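Long-range contacts in alcohol oxidase (Myceliophthora thermophila, PDB 6F74), which binds FAD and probably oxidises its substrate with molecular oxygen as electron acceptor, as other VAO-type flavoprotein oxidases do: residues K186-A191 with Q259-Q264; S190-T195 with H277-D282; L316-R321 with S369-G374; D329-I334 with W355-P360. One frame throughout, in Å; residues are numbered along the deposited sequence.

Interaction 1 of 4, residues K186-A191 with Q259-Q264; sequences KKYTSA and QVLEAQ
Ser-190 and Glu-262 bring the two backbones nearest, with their CA atoms 7.6 Å apart, as the irregular run 188-191 follows strand residues 261-264 at 28° between end-to-end directions. At that spacing side chains, not paired strands, make the junction. The Glu-262 carboxylate gathers most of it. Its OE1 accepts from Tyr-188 OH at 2.6 Å, on the anti side and tilted out of the carboxylate plane. The same OE1 takes Ser-190 OG, also at 2.6 Å, through its syn lone pair. OE2 turns its own syn lone pair to Ala-191 N, 2.9 Å away in a nearly straight bond. Asn-276 ND2 is a further donor to OE1, so neutral donors hold the buried carboxylate and probably stabilise its charge. A chi1 of 167° carries the Tyr-188 ring toward strand 260-266; ring and carboxylate planes are almost perpendicular. Leu-261 CD1 lies over the centre of one ring face in a CH-pi contact, 3.8 Å from the centroid. An alanine in place of Glu-262 is likely to leave the Tyr-188 and Ser-190 hydroxyls and Ala-191 N without their common acceptor and to set the loop free to shift. Within the FAD-binding domain, the loop after strand 179-185 is thus fastened to strand 260-266, itself paired with strands 272-276 and 296-306, while Ala-203 of strand 203-208 touches both Tyr-188 and Leu-261.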
loop_
_atom_site.group_PDB
_atom_site.type_symbol
_atom_site.label_atom_id
_atom_site.label_comp_id
_atom_site.label_asym_id
_atom_site.label_seq_id
_atom_site.Cartn_x
_atom_site.Cartn_y
_atom_site.Cartn_z
ATOM N N LYS A 186 21.354 -15.188 11.646
ATOM C CA LYS A 186 21.735 -14.574 12.934
ATOM C C LYS A 186 22.565 -13.305 12.711
ATOM O O LYS A 186 22.426 -12.312 13.431
ATOM C CB LYS A 186 22.490 -15.560 13.834
ATOM C CG LYS A 186 22.823 -14.986 15.208
ATOM C CD LYS A 186 23.565 -15.981 16.112
ATOM C CE LYS A 186 25.067 -15.704 16.148
ATOM N NZ LYS A 186 25.940 -16.681 16.892
ATOM N N LYS A 187 23.413 -13.349 11.690
ATOM C CA LYS A 187 24.226 -12.201 11.280
ATOM C C LYS A 187 24.038 -12.056 9.773
ATOM O O LYS A 187 24.192 -13.019 9.030
ATOM C CB LYS A 187 25.693 -12.441 11.653
ATOM C CG LYS A 187 26.030 -12.593 13.151
ATOM C CD LYS A 187 27.475 -13.114 13.256
ATOM C CE LYS A 187 27.988 -13.266 14.676
ATOM N NZ LYS A 187 27.765 -12.074 15.533
ATOM N N TYR A 188 23.620 -10.872 9.335
ATOM C CA TYR A 188 23.451 -10.618 7.896
ATOM C C TYR A 188 24.670 -11.058 7.085
ATOM O O TYR A 188 25.783 -10.628 7.363
ATOM C CB TYR A 188 23.220 -9.129 7.686
ATOM C CG TYR A 188 23.311 -8.608 6.269
ATOM C CD1 TYR A 188 22.633 -9.210 5.217
ATOM C CD2 TYR A 188 24.058 -7.464 6.000
ATOM C CE1 TYR A 188 22.710 -8.699 3.928
ATOM C CE2 TYR A 188 24.141 -6.942 4.723
ATOM C CZ TYR A 188 23.478 -7.548 3.698
ATOM O OH TYR A 188 23.599 -7.002 2.440
ATOM N N THR A 189 24.408 -11.878 6.064
ATOM C CA THR A 189 25.418 -12.415 5.149
ATOM C C THR A 189 24.978 -12.058 3.734
ATOM O O THR A 189 23.953 -12.514 3.257
ATOM C CB THR A 189 25.557 -13.941 5.295
ATOM O OG1 THR A 189 25.802 -14.239 6.658
ATOM C CG2 THR A 189 26.723 -14.489 4.442
ATOM N N SER A 190 25.774 -11.205 3.091
ATOM C CA SER A 190 25.449 -10.626 1.803
ATOM C C SER A 190 25.912 -11.555 0.684
ATOM O O SER A 190 26.990 -12.153 0.761
ATOM C CB SER A 190 26.101 -9.249 1.655
ATOM O OG SER A 190 26.099 -8.823 0.294
ATOM N N ALA A 191 25.109 -11.604 -0.380
ATOM C CA ALA A 191 25.430 -12.330 -1.596
ATOM C C ALA A 191 26.743 -11.912 -2.249
ATOM O O ALA A 191 27.374 -12.735 -2.911
ATOM C CB ALA A 191 24.280 -12.204 -2.595
ATOM N N GLN A 259 14.602 -1.033 5.598
ATOM C CA GLN A 259 14.953 -2.375 6.059
ATOM C C GLN A 259 15.710 -3.171 5.012
ATOM O O GLN A 259 16.434 -4.098 5.347
ATOM C CB GLN A 259 13.704 -3.144 6.500
ATOM C CG GLN A 259 12.863 -2.443 7.567
ATOM C CD GLN A 259 13.620 -2.073 8.810
ATOM O OE1 GLN A 259 14.558 -2.733 9.199
ATOM N NE2 GLN A 259 13.154 -1.034 9.480
ATOM N N VAL A 260 15.578 -2.787 3.748
ATOM C CA VAL A 260 16.127 -3.569 2.646
ATOM C C VAL A 260 17.646 -3.406 2.607
ATOM O O VAL A 260 18.157 -2.312 2.415
ATOM C CB VAL A 260 15.511 -3.170 1.285
ATOM C CG1 VAL A 260 16.035 -4.066 0.161
ATOM C CG2 VAL A 260 13.992 -3.254 1.323
ATOM N N LEU A 261 18.347 -4.522 2.778
ATOM C CA LEU A 261 19.813 -4.558 2.773
ATOM C C LEU A 261 20.393 -4.837 1.397
ATOM O O LEU A 261 21.470 -4.327 1.052
ATOM C CB LEU A 261 20.286 -5.638 3.723
ATOM C CG LEU A 261 20.017 -5.336 5.196
ATOM C CD1 LEU A 261 20.095 -6.619 6.013
ATOM C CD2 LEU A 261 20.987 -4.244 5.696
ATOM N N GLU A 262 19.699 -5.690 0.645
ATOM C CA GLU A 262 20.030 -6.011 -0.730
ATOM C C GLU A 262 18.874 -6.721 -1.400
ATOM O O GLU A 262 17.895 -7.102 -0.730
ATOM C CB GLU A 262 21.296 -6.889 -0.810
ATOM C CG GLU A 262 21.242 -8.259 -0.194
ATOM C CD GLU A 262 22.602 -8.933 -0.220
ATOM O OE1 GLU A 262 23.572 -8.330 0.258
ATOM O OE2 GLU A 262 22.718 -10.061 -0.766
ATOM N N ALA A 263 18.991 -6.884 -2.720
ATOM C CA ALA A 263 17.994 -7.589 -3.515
ATOM C C ALA A 263 18.668 -8.329 -4.680
ATOM O O ALA A 263 19.731 -7.934 -5.140
ATOM C CB ALA A 263 16.950 -6.603 -4.044
ATOM N N GLN A 264 18.015 -9.385 -5.147
ATOM C CA GLN A 264 18.298 -9.968 -6.439
ATOM C C GLN A 264 17.156 -9.512 -7.333
ATOM O O GLN A 264 15.995 -9.569 -6.935
ATOM C CB GLN A 264 18.328 -11.487 -6.363
ATOM C CG GLN A 264 19.471 -12.096 -5.542
ATOM C CD GLN A 264 20.814 -11.793 -6.129
ATOM O OE1 GLN A 264 21.066 -12.046 -7.297
ATOM N NE2 GLN A 264 21.696 -11.244 -5.322
#

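Interaction 2 of 4, residues S190-T195 with H277-D282; sequences SANKCT and HCENSD
Cys-194 SG lies against His-277 CB at 3.8 Å and is bonded covalently to Cys-278 SG at 2.0 Å. The disulfide has a right-handed twist, chi3 80°, close to the relaxed right angle. Cys-194 sends its sulfur anti to its own backbone N (chi1 -170°), which carries it away from the loop and across to the other segment. The CA atoms of the two cysteines, the nearest pair of the contact, stand 5.8 Å apart. The disulfide fixes a surface loop to the connection between strand 272-276 and helix 281-287. Beside the bridge, Asn-192 ND2 donates to Glu-279 OE1 at 2.9 Å, nearly straight at 172°. The acceptor sits in the amide plane, and the amide and carboxylate are close to coplanar; OE1 is approached on its anti side. The other end of the amide, Asn-192 OD1, accepts from Asn-276 ND2, its stronger polar partner. Asn-192 sits in a type I beta turn from Ser-190 to Lys-193, closed by Lys-193 N to Ser-190 O at 3.1 Å, and Cys-194 follows directly. An ST turn is superposed on it: Ser-190 OG accepts from Asn-192 N at 3.2 Å, and weakly from Cys-194 N. Replacing Asn-192 by a leucine would probably leave Glu-279 without its amide donor and Asn-276 ND2 without this acceptor, freeing the Glu-279 carboxylate to turn. The His-277 ring meets that of Phe-284, in the helix, edge-to-face, and Asp-282 in the first helical turn forms a salt bridge with Lys-569.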
loop_
_atom_site.group_PDB
_atom_site.type_symbol
_atom_site.label_atom_id
_atom_site.label_comp_id
_atom_site.label_asym_id
_atom_site.label_seq_id
_atom_site.Cartn_x
_atom_site.Cartn_y
_atom_site.Cartn_z
ATOM N N SER A 190 25.774 -11.205 3.091
ATOM C CA SER A 190 25.449 -10.626 1.803
ATOM C C SER A 190 25.912 -11.555 0.684
ATOM O O SER A 190 26.990 -12.153 0.761
ATOM C CB SER A 190 26.101 -9.249 1.655
ATOM O OG SER A 190 26.099 -8.823 0.294
ATOM N N ALA A 191 25.109 -11.604 -0.380
ATOM C CA ALA A 191 25.430 -12.330 -1.596
ATOM C C ALA A 191 26.743 -11.912 -2.249
ATOM O O ALA A 191 27.374 -12.735 -2.911
ATOM C CB ALA A 191 24.280 -12.204 -2.595
ATOM N N ASN A 192 27.153 -10.654 -2.092
ATOM C CA ASN A 192 28.458 -10.180 -2.628
ATOM C C ASN A 192 29.416 -9.715 -1.543
ATOM O O ASN A 192 30.378 -9.001 -1.824
ATOM C CB ASN A 192 28.256 -9.080 -3.687
ATOM C CG ASN A 192 27.531 -7.843 -3.145
ATOM O OD1 ASN A 192 27.403 -7.649 -1.931
ATOM N ND2 ASN A 192 27.037 -7.000 -4.065
ATOM N N LYS A 193 29.152 -10.136 -0.305
ATOM C CA LYS A 193 29.951 -9.792 0.898
ATOM C C LYS A 193 30.116 -8.307 1.193
ATOM O O LYS A 193 31.104 -7.880 1.790
ATOM C CB LYS A 193 31.300 -10.520 0.879
ATOM C CG LYS A 193 31.195 -12.048 0.804
ATOM C CD LYS A 193 30.422 -12.629 2.015
ATOM C CE LYS A 193 30.023 -14.090 1.829
ATOM N NZ LYS A 193 31.101 -14.933 1.246
ATOM N N CYS A 194 29.097 -7.541 0.829
ATOM C CA CYS A 194 29.114 -6.106 1.042
ATOM C C CYS A 194 29.055 -5.761 2.528
ATOM O O CYS A 194 28.206 -6.308 3.262
ATOM C CB CYS A 194 27.943 -5.455 0.308
ATOM S SG CYS A 194 28.004 -3.661 0.260
ATOM N N THR A 195 29.959 -4.853 2.935
ATOM C CA THR A 195 30.072 -4.388 4.318
ATOM C C THR A 195 29.587 -2.955 4.511
ATOM O O THR A 195 29.429 -2.468 5.666
ATOM C CB THR A 195 31.520 -4.530 4.808
ATOM O OG1 THR A 195 32.440 -4.186 3.752
ATOM C CG2 THR A 195 31.797 -5.984 5.228
ATOM N N HIS A 277 24.550 -1.843 -1.417
ATOM C CA HIS A 277 25.403 -0.685 -1.186
ATOM C C HIS A 277 26.673 -0.735 -2.040
ATOM O O HIS A 277 27.222 0.315 -2.392
ATOM C CB HIS A 277 25.757 -0.554 0.316
ATOM C CG HIS A 277 24.558 -0.512 1.217
ATOM N ND1 HIS A 277 23.791 -1.627 1.503
ATOM C CD2 HIS A 277 23.984 0.515 1.884
ATOM C CE1 HIS A 277 22.786 -1.283 2.290
ATOM N NE2 HIS A 277 22.882 0.011 2.542
ATOM N N CYS A 278 27.109 -1.949 -2.396
ATOM C CA CYS A 278 28.334 -2.180 -3.148
ATOM C C CYS A 278 28.128 -2.398 -4.628
ATOM O O CYS A 278 29.090 -2.361 -5.387
ATOM C CB CYS A 278 29.046 -3.422 -2.591
ATOM S SG CYS A 278 29.614 -3.220 -0.899
ATOM N N GLU A 279 26.900 -2.672 -5.057
ATOM C CA GLU A 279 26.678 -3.109 -6.441
ATOM C C GLU A 279 25.350 -2.591 -6.968
ATOM O O GLU A 279 24.322 -2.690 -6.318
ATOM C CB GLU A 279 26.782 -4.623 -6.516
ATOM C CG GLU A 279 26.940 -5.153 -7.930
ATOM C CD GLU A 279 27.164 -6.675 -7.972
ATOM O OE1 GLU A 279 27.435 -7.281 -6.894
ATOM O OE2 GLU A 279 26.974 -7.291 -9.049
ATOM N N ASN A 280 25.394 -2.012 -8.150
ATOM C CA ASN A 280 24.256 -1.329 -8.754
ATOM C C ASN A 280 23.522 -0.464 -7.722
ATOM O O ASN A 280 22.309 -0.555 -7.568
ATOM C CB ASN A 280 23.326 -2.347 -9.421
ATOM C CG ASN A 280 24.047 -3.193 -10.497
ATOM O OD1 ASN A 280 24.085 -4.416 -10.419
ATOM N ND2 ASN A 280 24.600 -2.528 -11.513
ATOM N N SER A 281 24.290 0.358 -6.998
ATOM C CA SER A 281 23.765 1.136 -5.885
ATOM C C SER A 281 22.676 2.156 -6.305
ATOM O O SER A 281 21.840 2.536 -5.488
ATOM C CB SER A 281 24.903 1.851 -5.155
ATOM O OG SER A 281 25.528 2.830 -5.981
ATOM N N ASP A 282 22.714 2.603 -7.563
ATOM C CA ASP A 282 21.649 3.470 -8.102
ATOM C C ASP A 282 20.332 2.727 -8.255
ATOM O O ASP A 282 19.259 3.301 -8.004
ATOM C CB ASP A 282 22.063 4.185 -9.406
ATOM C CG ASP A 282 22.553 3.236 -10.510
ATOM O OD1 ASP A 282 22.799 2.046 -10.242
ATOM O OD2 ASP A 282 22.731 3.697 -11.670
#

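Interaction 3 of 4, residues L316-R321 with S369-G374; sequences LAIAPR and SGYTHG
Leu-316 pairs with His-373 and Ile-318 with Tyr-371 as hydrogen-bonded pairs of two antiparallel strands, whose axes approach to 4.7 Å; Ala-317 and Thr-372 form the non-hydrogen-bonded pair between them. The face bearing Leu-316, Ile-318, Tyr-371 and His-373 is the tightly packed one. There Leu-316 CB sits over one face of the imidazole, 3.6 Å from the His-373 ring centroid in a CH-pi contact. His-373 CG, lodged between the backbone N and the carbonyl carbon (chi1 82°), brings the ring there. The CD2 branch of the same leucine reaches forward to His-373 CE1 at 3.5 Å and also touches Tyr-371 CE1. Ile-318 CD1 approaches the tyrosine ring obliquely, 3.8 Å from Tyr-371 CD1. Leu-337 of helix 328-346 and Leu-392 of helix 382-396 press on this face. The opposite face, with Ala-317 and Thr-372, is looser and partly exposed. Here a water lies 2.7 Å from Thr-372 OG1 and donates weakly to Leu-316 O. At the start of strand 370-378, Gly-370 has phi 140°; a CB would be jammed against the carbonyl O of Ser-369, which by itself calls for glycine, and would also collide with Ile-318 O. This pairing lies inside the seven-stranded antiparallel sheet, consistent with the cap domain of the VAO fold. Tyr-371 OH and His-373 ND1 are hydrogen-bonded at 2.8 Å, each in the plane of the other's ring. That bond probably limits the rotation of both rings among largely apolar neighbours, and either atom could be the donor.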
loop_
_atom_site.group_PDB
_atom_site.type_symbol
_atom_site.label_atom_id
_atom_site.label_comp_id
_atom_site.label_asym_id
_atom_site.label_seq_id
_atom_site.Cartn_x
_atom_site.Cartn_y
_atom_site.Cartn_z
ATOM N N LEU A 316 -7.770 4.868 22.651
ATOM C CA LEU A 316 -8.456 6.133 22.940
ATOM C C LEU A 316 -9.706 6.209 22.106
ATOM O O LEU A 316 -9.663 5.883 20.945
ATOM C CB LEU A 316 -7.571 7.345 22.594
ATOM C CG LEU A 316 -8.177 8.761 22.796
ATOM C CD1 LEU A 316 -8.350 9.089 24.275
ATOM C CD2 LEU A 316 -7.292 9.804 22.139
ATOM N N ALA A 317 -10.794 6.685 22.683
ATOM C CA ALA A 317 -12.015 6.898 21.945
ATOM C C ALA A 317 -12.691 8.170 22.423
ATOM O O ALA A 317 -12.748 8.445 23.626
ATOM C CB ALA A 317 -12.950 5.713 22.095
ATOM N N ILE A 318 -13.188 8.926 21.463
ATOM C CA ILE A 318 -13.753 10.253 21.687
ATOM C C ILE A 318 -15.064 10.326 20.925
ATOM O O ILE A 318 -15.080 10.063 19.721
ATOM C CB ILE A 318 -12.850 11.379 21.121
ATOM C CG1 ILE A 318 -11.410 11.230 21.602
ATOM C CG2 ILE A 318 -13.437 12.735 21.455
ATOM C CD1 ILE A 318 -10.425 12.172 20.970
ATOM N N ALA A 319 -16.123 10.734 21.607
ATOM C CA ALA A 319 -17.407 10.931 20.973
ATOM C C ALA A 319 -18.083 12.173 21.500
ATOM O O ALA A 319 -17.850 12.531 22.655
ATOM C CB ALA A 319 -18.315 9.740 21.256
ATOM N N PRO A 320 -18.958 12.803 20.677
ATOM C CA PRO A 320 -19.744 13.936 21.113
ATOM C C PRO A 320 -20.710 13.577 22.202
ATOM O O PRO A 320 -21.288 12.508 22.165
ATOM C CB PRO A 320 -20.541 14.346 19.864
ATOM C CG PRO A 320 -20.491 13.227 18.939
ATOM C CD PRO A 320 -19.196 12.500 19.258
ATOM N N ARG A 321 -20.849 14.443 23.186
ATOM C CA ARG A 321 -22.004 14.376 24.076
ATOM C C ARG A 321 -23.221 14.823 23.325
ATOM O O ARG A 321 -24.296 14.345 23.585
ATOM C CB ARG A 321 -21.826 15.268 25.314
ATOM C CG ARG A 321 -20.744 14.770 26.241
ATOM C CD ARG A 321 -20.854 15.414 27.613
ATOM N NE ARG A 321 -19.627 15.075 28.326
ATOM C CZ ARG A 321 -19.436 14.006 29.104
ATOM N NH1 ARG A 321 -20.421 13.128 29.341
ATOM N NH2 ARG A 321 -18.247 13.817 29.674
ATOM N N SER A 369 -20.565 8.972 15.274
ATOM C CA SER A 369 -19.397 9.766 14.875
ATOM C C SER A 369 -18.328 9.615 15.968
ATOM O O SER A 369 -18.579 9.040 17.034
ATOM C CB SER A 369 -19.746 11.255 14.730
ATOM O OG SER A 369 -20.111 11.787 15.967
ATOM N N GLY A 370 -17.149 10.146 15.700
ATOM C CA GLY A 370 -16.093 10.162 16.689
ATOM C C GLY A 370 -14.719 9.864 16.152
ATOM O O GLY A 370 -14.495 9.834 14.946
ATOM N N TYR A 371 -13.808 9.659 17.095
ATOM C CA TYR A 371 -12.406 9.404 16.819
ATOM C C TYR A 371 -12.015 8.225 17.669
ATOM O O TYR A 371 -12.373 8.172 18.844
ATOM C CB TYR A 371 -11.530 10.608 17.245
ATOM C CG TYR A 371 -10.041 10.301 17.256
ATOM C CD1 TYR A 371 -9.433 9.597 18.323
ATOM C CD2 TYR A 371 -9.231 10.681 16.185
ATOM C CE1 TYR A 371 -8.065 9.290 18.291
ATOM C CE2 TYR A 371 -7.883 10.378 16.159
ATOM C CZ TYR A 371 -7.301 9.697 17.209
ATOM O OH TYR A 371 -5.949 9.460 17.148
ATOM N N THR A 372 -11.223 7.324 17.103
ATOM C CA THR A 372 -10.681 6.223 17.862
ATOM C C THR A 372 -9.260 5.964 17.428
ATOM O O THR A 372 -8.906 6.231 16.288
ATOM C CB THR A 372 -11.542 4.932 17.713
ATOM O OG1 THR A 372 -11.146 4.025 18.723
ATOM C CG2 THR A 372 -11.380 4.276 16.397
ATOM N N HIS A 373 -8.428 5.442 18.318
ATOM C CA HIS A 373 -7.086 5.011 17.922
ATOM C C HIS A 373 -6.530 3.854 18.723
ATOM O O HIS A 373 -6.967 3.604 19.842
ATOM C CB HIS A 373 -6.091 6.198 17.849
ATOM C CG HIS A 373 -5.468 6.636 19.149
ATOM N ND1 HIS A 373 -5.252 7.962 19.429
ATOM C CD2 HIS A 373 -4.903 5.951 20.176
ATOM C CE1 HIS A 373 -4.649 8.079 20.600
ATOM N NE2 HIS A 373 -4.428 6.873 21.080
ATOM N N GLY A 374 -5.573 3.166 18.094
ATOM C CA GLY A 374 -4.685 2.190 18.713
ATOM C C GLY A 374 -3.258 2.701 18.514
ATOM O O GLY A 374 -2.707 2.624 17.394
HETATM O O HOH W 1 -10.040 2.973 20.991
#

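Interaction 4 of 4, residues D329-I334 with W355-P360; sequences DLLDAI and WFRSFP
Leu-330 begins the contact by laying its CD2 methyl against the backbone of the strand end, 3.8 Å from Phe-356 O. One residue on, Leu-331 divides its branches between two partners. Its CD2 approaches the indole obliquely, 3.7 Å from Trp-355 CZ3. Its CD1 sits over one face of the Arg-357 guanidinium, 3.7 Å from Arg-357 NH1 and displaced toward the rim of that flat group. The arginine can afford an apolar neighbour on this face because its nitrogens are engaged elsewhere: NH2 forms a salt bridge with Glu-456, and NE donates to Gly-460 O. Bends at chi2 and chi3 fold the arginine chain back, placing the guanidinium beside the leucine. A helical turn beyond Leu-330, Ile-334 takes up the indole again. Its CG2 lies over the five-membered ring of Trp-355, 3.9 Å from the centroid and 12° off the normal, a CH-pi contact. The longer branch carries CD1 to Trp-355 CE3 at 3.7 Å, so both residues lie against the indole from the helix side. Trp-355 swings its ring toward the helix with CG between the backbone N and the carbonyl carbon (chi1 65°). No hydrogen bond crosses the contact; the helix packs on the strand end through apolar side chains and the face of one guanidinium. Strand 311-320, helix 328-346 and strand 349-356 form a beta-alpha-beta crossover between parallel strands, with strand 370-378 between them; Tyr-371 of that strand touches Ile-334 and Trp-355, while helix 448-458 flanks Leu-331 and Trp-355.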
loop_
_atom_site.group_PDB
_atom_site.type_symbol
_atom_site.label_atom_id
_atom_site.label_comp_id
_atom_site.label_asym_id
_atom_site.label_seq_id
_atom_site.Cartn_x
_atom_site.Cartn_y
_atom_site.Cartn_z
ATOM N N ASP A 329 -17.536 20.504 18.319
ATOM C CA ASP A 329 -16.667 20.154 19.454
ATOM C C ASP A 329 -15.763 18.942 19.203
ATOM O O ASP A 329 -14.601 18.949 19.573
ATOM C CB ASP A 329 -17.490 19.869 20.722
ATOM C CG ASP A 329 -18.294 21.060 21.197
ATOM O OD1 ASP A 329 -17.834 22.213 21.176
ATOM O OD2 ASP A 329 -19.427 20.809 21.596
ATOM N N LEU A 330 -16.320 17.911 18.573
ATOM C CA LEU A 330 -15.546 16.739 18.159
ATOM C C LEU A 330 -14.381 17.108 17.275
ATOM O O LEU A 330 -13.258 16.622 17.449
ATOM C CB LEU A 330 -16.425 15.712 17.415
ATOM C CG LEU A 330 -15.638 14.500 16.866
ATOM C CD1 LEU A 330 -14.975 13.736 18.020
ATOM C CD2 LEU A 330 -16.509 13.596 16.039
ATOM N N LEU A 331 -14.653 17.938 16.298
ATOM C CA LEU A 331 -13.623 18.334 15.334
ATOM C C LEU A 331 -12.628 19.293 15.956
ATOM O O LEU A 331 -11.466 19.254 15.590
ATOM C CB LEU A 331 -14.247 18.913 14.054
ATOM C CG LEU A 331 -15.112 18.005 13.161
ATOM C CD1 LEU A 331 -15.351 18.593 11.780
ATOM C CD2 LEU A 331 -14.550 16.602 12.974
ATOM N N ASP A 332 -13.051 20.130 16.909
ATOM C CA ASP A 332 -12.108 20.972 17.666
ATOM C C ASP A 332 -11.057 20.067 18.338
ATOM O O ASP A 332 -9.859 20.321 18.250
ATOM C CB ASP A 332 -12.818 21.817 18.752
ATOM C CG ASP A 332 -13.695 22.960 18.165
ATOM O OD1 ASP A 332 -13.765 23.143 16.939
ATOM O OD2 ASP A 332 -14.313 23.691 18.953
ATOM N N ALA A 333 -11.529 19.010 19.004
ATOM C CA ALA A 333 -10.673 18.104 19.758
ATOM C C ALA A 333 -9.765 17.300 18.836
ATOM O O ALA A 333 -8.638 17.035 19.190
ATOM C CB ALA A 333 -11.521 17.176 20.611
ATOM N N ILE A 334 -10.257 16.935 17.653
ATOM C CA ILE A 334 -9.461 16.215 16.650
ATOM C C ILE A 334 -8.346 17.118 16.110
ATOM O O ILE A 334 -7.196 16.673 15.927
ATOM C CB ILE A 334 -10.358 15.647 15.525
ATOM C CG1 ILE A 334 -11.184 14.502 16.123
ATOM C CG2 ILE A 334 -9.522 15.140 14.354
ATOM C CD1 ILE A 334 -12.228 13.897 15.219
ATOM N N TRP A 355 -11.246 8.376 12.295
ATOM C CA TRP A 355 -12.298 9.273 12.733
ATOM C C TRP A 355 -13.270 9.623 11.621
ATOM O O TRP A 355 -12.940 9.525 10.421
ATOM C CB TRP A 355 -11.714 10.545 13.385
ATOM C CG TRP A 355 -10.903 11.486 12.478
ATOM C CD1 TRP A 355 -9.576 11.454 12.266
ATOM C CD2 TRP A 355 -11.399 12.620 11.740
ATOM N NE1 TRP A 355 -9.193 12.469 11.406
ATOM C CE2 TRP A 355 -10.298 13.208 11.084
ATOM C CE3 TRP A 355 -12.668 13.184 11.566
ATOM C CZ2 TRP A 355 -10.429 14.315 10.246
ATOM C CZ3 TRP A 355 -12.797 14.295 10.732
ATOM C CH2 TRP A 355 -11.688 14.849 10.087
ATOM N N PHE A 356 -14.447 10.049 12.051
ATOM C CA PHE A 356 -15.579 10.298 11.175
ATOM C C PHE A 356 -16.341 11.468 11.734
ATOM O O PHE A 356 -16.686 11.477 12.928
ATOM C CB PHE A 356 -16.545 9.089 11.121
ATOM C CG PHE A 356 -16.008 7.927 10.368
ATOM C CD1 PHE A 356 -16.178 7.848 8.995
ATOM C CD2 PHE A 356 -15.313 6.909 11.036
ATOM C CE1 PHE A 356 -15.641 6.777 8.284
ATOM C CE2 PHE A 356 -14.787 5.850 10.318
ATOM C CZ PHE A 356 -14.955 5.775 8.949
ATOM N N ARG A 357 -16.629 12.429 10.886
ATOM C CA ARG A 357 -17.591 13.486 11.223
ATOM C C ARG A 357 -18.999 12.942 11.330
ATOM O O ARG A 357 -19.775 13.349 12.168
ATOM C CB ARG A 357 -17.598 14.576 10.168
ATOM C CG ARG A 357 -18.243 15.835 10.749
ATOM C CD ARG A 357 -19.205 16.571 9.833
ATOM N NE ARG A 357 -18.492 17.442 8.928
ATOM C CZ ARG A 357 -18.229 18.730 9.134
ATOM N NH1 ARG A 357 -18.642 19.387 10.207
ATOM N NH2 ARG A 357 -17.527 19.357 8.176
ATOM N N SER A 358 -19.316 12.020 10.445
ATOM C CA SER A 358 -20.601 11.307 10.490
ATOM C C SER A 358 -20.363 9.930 9.930
ATOM O O SER A 358 -19.548 9.770 9.015
ATOM C CB SER A 358 -21.625 12.038 9.612
ATOM O OG SER A 358 -21.250 11.874 8.257
ATOM N N PHE A 359 -21.093 8.959 10.463
ATOM C CA PHE A 359 -20.910 7.536 10.117
ATOM C C PHE A 359 -22.285 6.912 10.011
ATOM O O PHE A 359 -23.186 7.329 10.720
ATOM C CB PHE A 359 -20.113 6.861 11.240
ATOM C CG PHE A 359 -19.596 5.509 10.897
ATOM C CD1 PHE A 359 -18.624 5.350 9.933
ATOM C CD2 PHE A 359 -20.067 4.376 11.560
ATOM C CE1 PHE A 359 -18.135 4.087 9.619
ATOM C CE2 PHE A 359 -19.540 3.114 11.278
ATOM C CZ PHE A 359 -18.579 2.974 10.300
ATOM N N PRO A 360 -22.470 5.905 9.146
ATOM C CA PRO A 360 -23.847 5.385 9.022
ATOM C C PRO A 360 -24.249 4.425 10.145
ATOM O O PRO A 360 -24.772 3.366 9.883
ATOM C CB PRO A 360 -23.846 4.706 7.644
ATOM C CG PRO A 360 -22.433 4.294 7.443
ATOM C CD PRO A 360 -21.572 5.335 8.122
#

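The four contacts form two pairs in distant parts of the chain. Interactions 1 and 2 share Ser-190 and Ala-191, have centres about 9 Å apart, and touch where Leu-261 O meets His-277 CE1 at 3.5 Å; one loop is held by a carboxylate, then by a disulfide. Interaction 1 comes nearer the cofactor, the Gln-264 side chain being about 10 Å from FAD. Interactions 3 and 4, centres about 8 Å apart and away from the annotated sites, both involve the seven-stranded antiparallel sheet, in which strands 370-378 and 349-356 are neighbours. Interaction 4 is nested within the loop closed by interaction 3, and Phe-356 N probably hydrogen-bonds Gly-370 O at 2.9 Å. The centres of interactions 1 and 3 are about 42 Å apart.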